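Local coordinates for protein putative hydrolase (Agrobacterium vitis, PDB 3LLC) that probably acts as a serine hydrolase of the alpha/beta hydrolase fold, removing fatty acyl groups from proteins as a thioesterase and cleaving acyl-glucuronide esters, at residues A195-V198 with M199-M202; E230-A234 with D235-L239; D60-S64 with L65-A69; L121-I124 with Q125-A129. All blocks are in the same frame, centred on the assembly; numbering follows the deposited sequence. Where two conformers were deposited one is given.

Contact 1: A195-V198 with M199-M202. With EDO (1,2-ethanediol), chain C; EDO (1,2-ethanediol), chain D.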
# COMPACT_ATOMS: atom_id res chain seq x y z
N ALA A 195 -7.32 10.25 -11.24
CA ALA A 195 -7.59 9.06 -12.08
C ALA A 195 -7.83 7.82 -11.21
O ALA A 195 -8.56 6.94 -11.60
CB ALA A 195 -6.47 8.79 -13.11
N ASN A 196 -7.23 7.76 -10.02
CA ASN A 196 -7.34 6.62 -9.11
C ASN A 196 -8.23 6.83 -7.87
O ASN A 196 -8.16 6.07 -6.87
CB ASN A 196 -5.92 6.22 -8.68
CG ASN A 196 -5.13 5.59 -9.80
OD1 ASN A 196 -5.30 4.39 -10.07
ND2 ASN A 196 -4.25 6.38 -10.49
N ARG A 197 -9.08 7.86 -7.91
CA ARG A 197 -9.88 8.20 -6.75
C ARG A 197 -10.86 7.05 -6.47
O ARG A 197 -11.62 6.64 -7.38
CB ARG A 197 -10.63 9.52 -6.98
CG ARG A 197 -11.23 10.16 -5.72
CD ARG A 197 -11.87 11.51 -6.05
NE ARG A 197 -12.06 12.30 -4.82
CZ ARG A 197 -12.34 13.60 -4.79
NH1 ARG A 197 -12.52 14.30 -5.91
NH2 ARG A 197 -12.45 14.21 -3.61
N VAL A 198 -10.84 6.53 -5.25
CA VAL A 198 -11.69 5.37 -4.86
C VAL A 198 -12.91 5.70 -4.00
O VAL A 198 -13.89 4.91 -4.00
CB VAL A 198 -10.85 4.21 -4.22
CG1 VAL A 198 -9.83 3.67 -5.21
CG2 VAL A 198 -10.16 4.61 -2.88
N MSE A 199 -12.90 6.84 -3.27
CA MSE A 199 -14.00 7.19 -2.38
C MSE A 199 -15.03 8.18 -2.95
O MSE A 199 -15.81 8.76 -2.20
CB MSE A 199 -13.46 7.68 -1.01
CG MSE A 199 -12.62 6.61 -0.29
SE MSE A 199 -12.18 7.12 1.58
CE MSE A 199 -11.10 8.68 1.08
N ALA A 200 -15.06 8.38 -4.27
CA ALA A 200 -16.14 9.15 -4.88
C ALA A 200 -17.43 8.29 -4.99
O ALA A 200 -18.50 8.81 -5.23
CB ALA A 200 -15.75 9.76 -6.27
N GLY A 201 -17.30 6.97 -4.80
CA GLY A 201 -18.47 6.08 -4.66
C GLY A 201 -18.20 4.92 -3.71
O GLY A 201 -17.26 4.99 -2.95
N MSE A 202 -19.05 3.89 -3.74
CA MSE A 202 -18.90 2.72 -2.85
C MSE A 202 -17.88 1.73 -3.40
O MSE A 202 -17.79 1.53 -4.61
CB MSE A 202 -20.27 2.03 -2.64
CG MSE A 202 -21.35 2.95 -2.08
SE MSE A 202 -20.82 3.58 -0.27
CE MSE A 202 -20.66 1.79 0.60
C1 EDO C . -16.29 3.52 -7.13
O1 EDO C . -16.31 4.93 -6.94
C2 EDO C . -15.57 2.93 -5.93
O2 EDO C . -14.20 3.21 -6.09
C1 EDO D . -10.69 4.65 -10.21
O1 EDO D . -10.21 4.08 -11.45
C2 EDO D . -11.04 3.57 -9.21
O2 EDO D . -12.39 3.67 -8.78
O HOH W 1 -14.26 6.77 -6.79

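Contact 2: E230-A234 with D235-L239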
# COMPACT_ATOMS: atom_id res chain seq x y z
N GLU A 230 -17.23 4.43 5.71
CA GLU A 230 -18.49 4.86 5.06
C GLU A 230 -18.55 4.48 3.57
O GLU A 230 -19.62 4.47 3.00
CB GLU A 230 -18.70 6.38 5.20
CG GLU A 230 -18.83 6.81 6.67
CD GLU A 230 -18.80 8.33 6.94
OE1 GLU A 230 -18.58 9.14 6.00
OE2 GLU A 230 -18.99 8.70 8.13
N HIS A 231 -17.41 4.18 2.95
CA HIS A 231 -17.34 3.80 1.53
C HIS A 231 -17.10 2.27 1.32
O HIS A 231 -16.90 1.82 0.19
CB HIS A 231 -16.29 4.65 0.81
CG HIS A 231 -16.72 6.07 0.64
ND1 HIS A 231 -16.51 7.03 1.61
CD2 HIS A 231 -17.46 6.67 -0.33
CE1 HIS A 231 -17.06 8.17 1.22
NE2 HIS A 231 -17.67 7.97 0.06
N LEU A 232 -17.09 1.51 2.41
CA LEU A 232 -16.86 0.05 2.34
C LEU A 232 -18.15 -0.71 2.58
O LEU A 232 -19.18 -0.12 2.90
CB LEU A 232 -15.75 -0.38 3.33
CG LEU A 232 -14.31 -0.03 2.99
CD1 LEU A 232 -13.38 -0.29 4.19
CD2 LEU A 232 -13.84 -0.80 1.73
N PRO A 233 -18.15 -2.03 2.30
CA PRO A 233 -19.40 -2.76 2.42
C PRO A 233 -19.98 -2.73 3.84
O PRO A 233 -19.25 -2.48 4.82
CB PRO A 233 -18.98 -4.20 2.04
CG PRO A 233 -17.86 -4.02 1.08
CD PRO A 233 -17.08 -2.85 1.68
N ALA A 234 -21.28 -3.00 3.94
CA ALA A 234 -21.98 -3.03 5.23
C ALA A 234 -21.68 -4.28 6.12
O ALA A 234 -22.26 -4.41 7.20
CB ALA A 234 -23.52 -2.88 4.98
N ASP A 235 -20.82 -5.18 5.65
CA ASP A 235 -20.48 -6.41 6.37
C ASP A 235 -18.97 -6.66 6.35
O ASP A 235 -18.24 -6.19 5.44
CB ASP A 235 -21.18 -7.62 5.72
CG ASP A 235 -20.67 -7.89 4.32
OD1 ASP A 235 -21.02 -7.13 3.39
OD2 ASP A 235 -19.90 -8.85 4.15
N ASP A 236 -18.50 -7.37 7.36
CA ASP A 236 -17.13 -7.86 7.43
C ASP A 236 -16.07 -6.77 7.39
O ASP A 236 -15.03 -6.96 6.74
CB ASP A 236 -16.90 -8.82 6.25
CG ASP A 236 -16.44 -10.20 6.69
OD1 ASP A 236 -15.89 -10.34 7.81
OD2 ASP A 236 -16.62 -11.15 5.88
N VAL A 237 -16.33 -5.63 8.05
CA VAL A 237 -15.32 -4.53 8.15
C VAL A 237 -15.15 -4.22 9.64
O VAL A 237 -16.14 -4.09 10.37
CB VAL A 237 -15.78 -3.28 7.35
CG1 VAL A 237 -14.82 -2.11 7.58
CG2 VAL A 237 -15.87 -3.59 5.85
N VAL A 238 -13.88 -4.10 10.08
CA VAL A 238 -13.55 -3.77 11.47
C VAL A 238 -12.55 -2.62 11.44
O VAL A 238 -11.62 -2.61 10.60
CB VAL A 238 -12.98 -4.97 12.21
CG1 VAL A 238 -12.49 -4.58 13.62
CG2 VAL A 238 -14.06 -6.10 12.34
N LEU A 239 -12.76 -1.63 12.32
CA LEU A 239 -11.81 -0.48 12.44
C LEU A 239 -11.30 -0.43 13.91
O LEU A 239 -12.10 -0.32 14.83
CB LEU A 239 -12.50 0.83 12.04
CG LEU A 239 -11.76 2.16 12.42
CD1 LEU A 239 -10.36 2.23 11.77
CD2 LEU A 239 -12.60 3.37 12.16

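Contact 3: D60-S64 with L65-A69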
# COMPACT_ATOMS: atom_id res chain seq x y z
N ASP A 60 8.06 -12.27 8.94
CA ASP A 60 8.36 -13.14 10.08
C ASP A 60 7.11 -13.92 10.54
O ASP A 60 7.19 -15.14 10.78
CB ASP A 60 8.92 -12.33 11.25
CG ASP A 60 9.28 -13.20 12.43
OD1 ASP A 60 10.34 -13.84 12.38
OD2 ASP A 60 8.48 -13.25 13.39
N LEU A 61 5.98 -13.23 10.63
CA LEU A 61 4.71 -13.88 10.99
C LEU A 61 4.35 -14.98 9.96
O LEU A 61 4.06 -16.13 10.32
CB LEU A 61 3.59 -12.88 11.05
CG LEU A 61 2.23 -13.54 11.37
CD1 LEU A 61 2.16 -14.10 12.83
CD2 LEU A 61 1.13 -12.60 11.06
N ALA A 62 4.41 -14.62 8.68
CA ALA A 62 4.18 -15.59 7.59
C ALA A 62 5.07 -16.83 7.70
O ALA A 62 4.57 -17.97 7.65
CB ALA A 62 4.33 -14.90 6.21
N ALA A 63 6.38 -16.63 7.88
CA ALA A 63 7.31 -17.73 8.11
C ALA A 63 6.91 -18.64 9.26
O ALA A 63 7.02 -19.87 9.15
CB ALA A 63 8.72 -17.19 8.35
N SER A 64 6.46 -18.05 10.37
CA SER A 64 6.12 -18.84 11.56
C SER A 64 4.86 -19.69 11.35
O SER A 64 4.72 -20.71 11.98
CB SER A 64 5.92 -17.93 12.78
OG SER A 64 4.68 -17.24 12.70
N LEU A 65 3.94 -19.26 10.48
CA LEU A 65 2.69 -19.98 10.22
C LEU A 65 2.77 -20.89 8.95
O LEU A 65 1.81 -21.60 8.63
CB LEU A 65 1.53 -18.99 10.12
CG LEU A 65 1.22 -18.18 11.39
CD1 LEU A 65 0.09 -17.19 11.14
CD2 LEU A 65 0.90 -19.12 12.56
N GLY A 66 3.91 -20.87 8.26
CA GLY A 66 4.10 -21.67 7.04
C GLY A 66 3.33 -21.13 5.84
O GLY A 66 2.99 -21.87 4.93
N VAL A 67 3.06 -19.84 5.83
CA VAL A 67 2.35 -19.22 4.71
C VAL A 67 3.30 -18.36 3.87
O VAL A 67 4.44 -18.09 4.26
CB VAL A 67 1.08 -18.47 5.15
CG1 VAL A 67 0.21 -19.34 6.07
CG2 VAL A 67 1.39 -17.11 5.78
N GLY A 68 2.84 -17.98 2.69
CA GLY A 68 3.66 -17.24 1.77
C GLY A 68 3.84 -15.78 2.17
O GLY A 68 3.02 -15.18 2.91
N ALA A 69 4.91 -15.18 1.65
CA ALA A 69 5.13 -13.74 1.82
C ALA A 69 5.80 -13.13 0.59
O ALA A 69 6.78 -13.70 0.06
CB ALA A 69 5.97 -13.47 3.06

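Contact 4: L121-I124 with Q125-A129. With EDO (1,2-ethanediol), chain C.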
# COMPACT_ATOMS: atom_id res chain seq x y z
N LEU A 121 -6.61 -1.09 -2.30
CA LEU A 121 -8.04 -0.89 -2.71
C LEU A 121 -8.19 -0.87 -4.24
O LEU A 121 -9.11 -1.50 -4.79
CB LEU A 121 -8.57 0.40 -2.04
CG LEU A 121 -8.71 0.36 -0.52
CD1 LEU A 121 -8.84 1.75 0.15
CD2 LEU A 121 -9.91 -0.53 -0.19
N ARG A 122 -7.29 -0.18 -4.94
CA ARG A 122 -7.28 -0.21 -6.42
C ARG A 122 -6.99 -1.63 -6.96
O ARG A 122 -7.58 -2.07 -7.96
CB ARG A 122 -6.25 0.79 -7.02
CG ARG A 122 -6.70 2.29 -6.91
CD ARG A 122 -7.82 2.65 -7.90
NE ARG A 122 -7.42 2.46 -9.29
CZ ARG A 122 -7.97 1.62 -10.15
NH1 ARG A 122 -9.02 0.87 -9.83
NH2 ARG A 122 -7.47 1.54 -11.37
N LEU A 123 -6.07 -2.34 -6.30
CA LEU A 123 -5.67 -3.69 -6.76
C LEU A 123 -6.85 -4.64 -6.73
O LEU A 123 -7.08 -5.38 -7.69
CB LEU A 123 -4.53 -4.23 -5.88
CG LEU A 123 -3.79 -5.53 -6.19
CD1 LEU A 123 -3.33 -5.54 -7.61
CD2 LEU A 123 -2.58 -5.66 -5.24
N ILE A 124 -7.63 -4.60 -5.66
CA ILE A 124 -8.82 -5.49 -5.60
C ILE A 124 -9.83 -5.17 -6.70
O ILE A 124 -10.41 -6.08 -7.32
CB ILE A 124 -9.44 -5.55 -4.14
CG1 ILE A 124 -10.48 -6.66 -4.02
CG2 ILE A 124 -10.12 -4.23 -3.70
CD1 ILE A 124 -9.87 -8.00 -3.87
N GLN A 125 -10.00 -3.87 -7.01
CA GLN A 125 -10.84 -3.44 -8.13
C GLN A 125 -10.35 -3.97 -9.47
O GLN A 125 -11.15 -4.45 -10.28
CB GLN A 125 -11.01 -1.89 -8.20
CG GLN A 125 -11.72 -1.31 -6.98
CD GLN A 125 -11.83 0.22 -7.00
OE1 GLN A 125 -10.97 0.92 -7.57
NE2 GLN A 125 -12.93 0.74 -6.44
N GLU A 126 -9.04 -3.93 -9.69
CA GLU A 126 -8.44 -4.42 -10.95
C GLU A 126 -8.62 -5.94 -11.08
O GLU A 126 -8.94 -6.45 -12.14
CB GLU A 126 -6.93 -4.08 -11.04
CG GLU A 126 -6.59 -2.58 -11.13
CD GLU A 126 -6.60 -2.01 -12.57
OE1 GLU A 126 -5.59 -2.18 -13.30
OE2 GLU A 126 -7.59 -1.35 -12.95
N LEU A 127 -8.39 -6.67 -9.98
CA LEU A 127 -8.59 -8.14 -10.01
C LEU A 127 -10.06 -8.51 -10.25
O LEU A 127 -10.37 -9.38 -11.08
CB LEU A 127 -8.07 -8.79 -8.73
CG LEU A 127 -6.55 -8.67 -8.50
CD1 LEU A 127 -6.16 -9.14 -7.08
CD2 LEU A 127 -5.77 -9.43 -9.55
N LYS A 128 -10.98 -7.84 -9.56
CA LYS A 128 -12.43 -8.11 -9.77
C LYS A 128 -12.89 -7.77 -11.19
O LYS A 128 -13.80 -8.41 -11.72
CB LYS A 128 -13.32 -7.46 -8.67
CG LYS A 128 -13.13 -8.17 -7.28
CD LYS A 128 -13.82 -7.53 -6.02
CE LYS A 128 -15.33 -7.81 -5.94
NZ LYS A 128 -15.68 -9.26 -5.96
N ALA A 129 -12.24 -6.81 -11.86
CA ALA A 129 -12.59 -6.48 -13.26
C ALA A 129 -12.15 -7.54 -14.28
O ALA A 129 -12.61 -7.51 -15.43
CB ALA A 129 -12.01 -5.10 -13.67
C1 EDO C . -16.29 3.52 -7.13
O1 EDO C . -16.31 4.93 -6.94
C2 EDO C . -15.57 2.93 -5.93
O2 EDO C . -14.20 3.21 -6.09

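Contact 1: A195-V198 with M199-M202
Val198 and Met199, a selenomethionine, meet at a bend in the loop that leads from helix 187-195 back to strand 209-214 of the alpha/beta hydrolase fold, and their side chains cross obliquely. Met199 can be followed outward. Its CB stays beside the peptide carbon of Val198 simply because the chain links them. The first real contact is made by CG, anti to its own carbonyl carbon (chi1 -60°), which lies 4.1 Å from Val198 CG2. Beyond CG the chain runs straight and then folds at its last torsion (chi3 -64°); the side chain leaves the bend and packs on His224, Lys227 and Leu228 of helix 222-230. The two branches of Val198 divide the work: CG2 faces Met199, while CG1 is turned toward Arg122 and Gln125 of helix 115-128. The bend is gripped from outside by Asp148, whose carboxylate accepts hydrogen bonds from the backbone N of both Val198 and Met199. Arg197 stretches away along a nearly extended chain, its CD 4.3 Å from Ala200 CB, and its NH2 forms a salt bridge with Asp152. No direct hydrogen bond joins the two halves of the turn; a water spans them instead, donating to Arg197 O at 2.7 Å and accepting from Ala200 N at 3.1 Å. The same water is hydrogen-bonded to O1 of a 1,2-ethanediol molecule, probably taken up from the crystallisation liquor. At its other end this diol donates from O2 to Val198 O, a bond of 2.7 Å.

Contact 2: E230-A234 with D235-L239
Val237 lays its two methyl groups over Leu232 and the backbone carbonyl of Pro233, the two side chains Val237 and Leu232 crossing at about a right angle. CG2 does most of the touching: it is 4.1 Å from Leu232 CB and 3.7 Å from Pro233 O, with Pro233 CD a little farther off. CG1, anti to the backbone N of Val237 (chi1 174°), reaches instead to the end of the leucine, 4.1 Å from Leu232 CD1. One valine thus spans the leucine from root to tip. Farther round, at an exposed corner, the chain reverses through Ala234, Asp235 and Asp236. In one of its two conformers Asp235 places OD1 3.8 Å from Pro233 CB, a loose contact that is doubtful for that reason. The apolar part lies deeper: Leu232 is buried and also packs on Thr205 and on Ile211 of strand 209-214. The turn links helix 222-230 to strand 237-242, which lies at one edge of the main sheet. Val238 bonds through its backbone to Val209 and Ile211 of the adjoining parallel strand 209-214, and Leu239 packs against Ala225, Leu226 and Val229 of helix 222-230.

Contact 3: D60-S64 with L65-A69
Val67 N donates to Ala62 O and Leu65 N to Leu61 O where helix 53-65 ends and the chain turns into strand 68-72. Leu61 O takes two clear bonds. Leu65 N donates to it over 3.1 Å, nearly along the C=O axis, and Ser64 OG over 2.7 Å from a more bent direction, C=O...donor angle 126°. The serine reaches that carbonyl because its OG lies between its own backbone N and carbonyl carbon (chi1 75°), folded back along the helix. Ala62 O receives Val67 N at 3.0 Å, and Leu65 N adds a weak bond to it. Gly66 N makes a long, weak bond to Ala63 O. Gly66 O in turn accepts from NH1 of Arg37.

Beside these bonds apolar groups pack. Ala62 CB touches Val67 CG2 at 3.7 Å and Ala69 CB at 3.8 Å, joining the helix to the connecting loop (Val67) and the start of the strand (Ala69). Leu61 CD1 meets Leu65 CD1 at 4.1 Å, and both leucines also pack on helix 252-266. Gly66, with its positive phi of 73°, is the first residue to leave helical geometry, and its conformation lets the following N-H turn back to Ala62 O. The result is a Schellman motif closing the helix of a beta-alpha-beta unit, strand 39-43, helix 53-65 and strand 68-72, within the alpha/beta hydrolase fold.

Contact 4: L121-I124 with Q125-A129
Helix 115-128 follows the probable nucleophile elbow of this alpha/beta hydrolase, and on its later turns Arg122 faces both Gln125 and Glu126. The arginine chain folds over the helix through bends at chi2 and chi3 (-74° and -61°), which carries its guanidinium alongside residues one turn on. There NH1 donates to Gln125 OE1 at 3.0 Å; the oxygen sits at the guanidinium edge, near its plane, although the amide is turned 58° from that plane. NE bonds to Asn196 OD1, so two bonds hold the group. NH2 adds a weak salt bridge to Glu126 OE2 at 3.3 Å, doubtful because the glutamate has two conformers.

Along the backbone the i to i+4 bonds continue, Glu126 N to Arg122 O, Leu127 N to Leu123 O and Lys128 N to Ile124 O, with Gln125 N to Leu121 O weak. Ile124 CG1 lies alongside the aliphatic part of Lys128, 4.0 Å from its CD, both side chains pointing the same way. Leu123 and Leu127 pack on Leu97 of helix 89-103, while Ile124 and Leu127 rest on Val137 of strand 136-143. The amide of Gln125 is used at both ends, for its NE2 donates to O2 of a 1,2-ethanediol molecule at 2.8 Å.

Overall arrangement
Contacts 1, 2 and 4 form a connected group, while contact 3 stands apart, on the opposite side of the chain's centre from contact 1 with the nearest atoms of those two about 23 Å apart. Contacts 1 and 4 have centres about 12 Å apart and share a 1,2-ethanediol molecule; Val198 CG1 also packs on Arg122 CD at 3.5 Å. Contact 1 meets contact 2 where Met199 O approaches His231 NE2 at 3.0 Å. Contacts 2 and 3 both reach the main sheet through different strands. Contact 4 lies on the helix that follows Ser114, the probable nucleophile of a triad with His247 and Asp217.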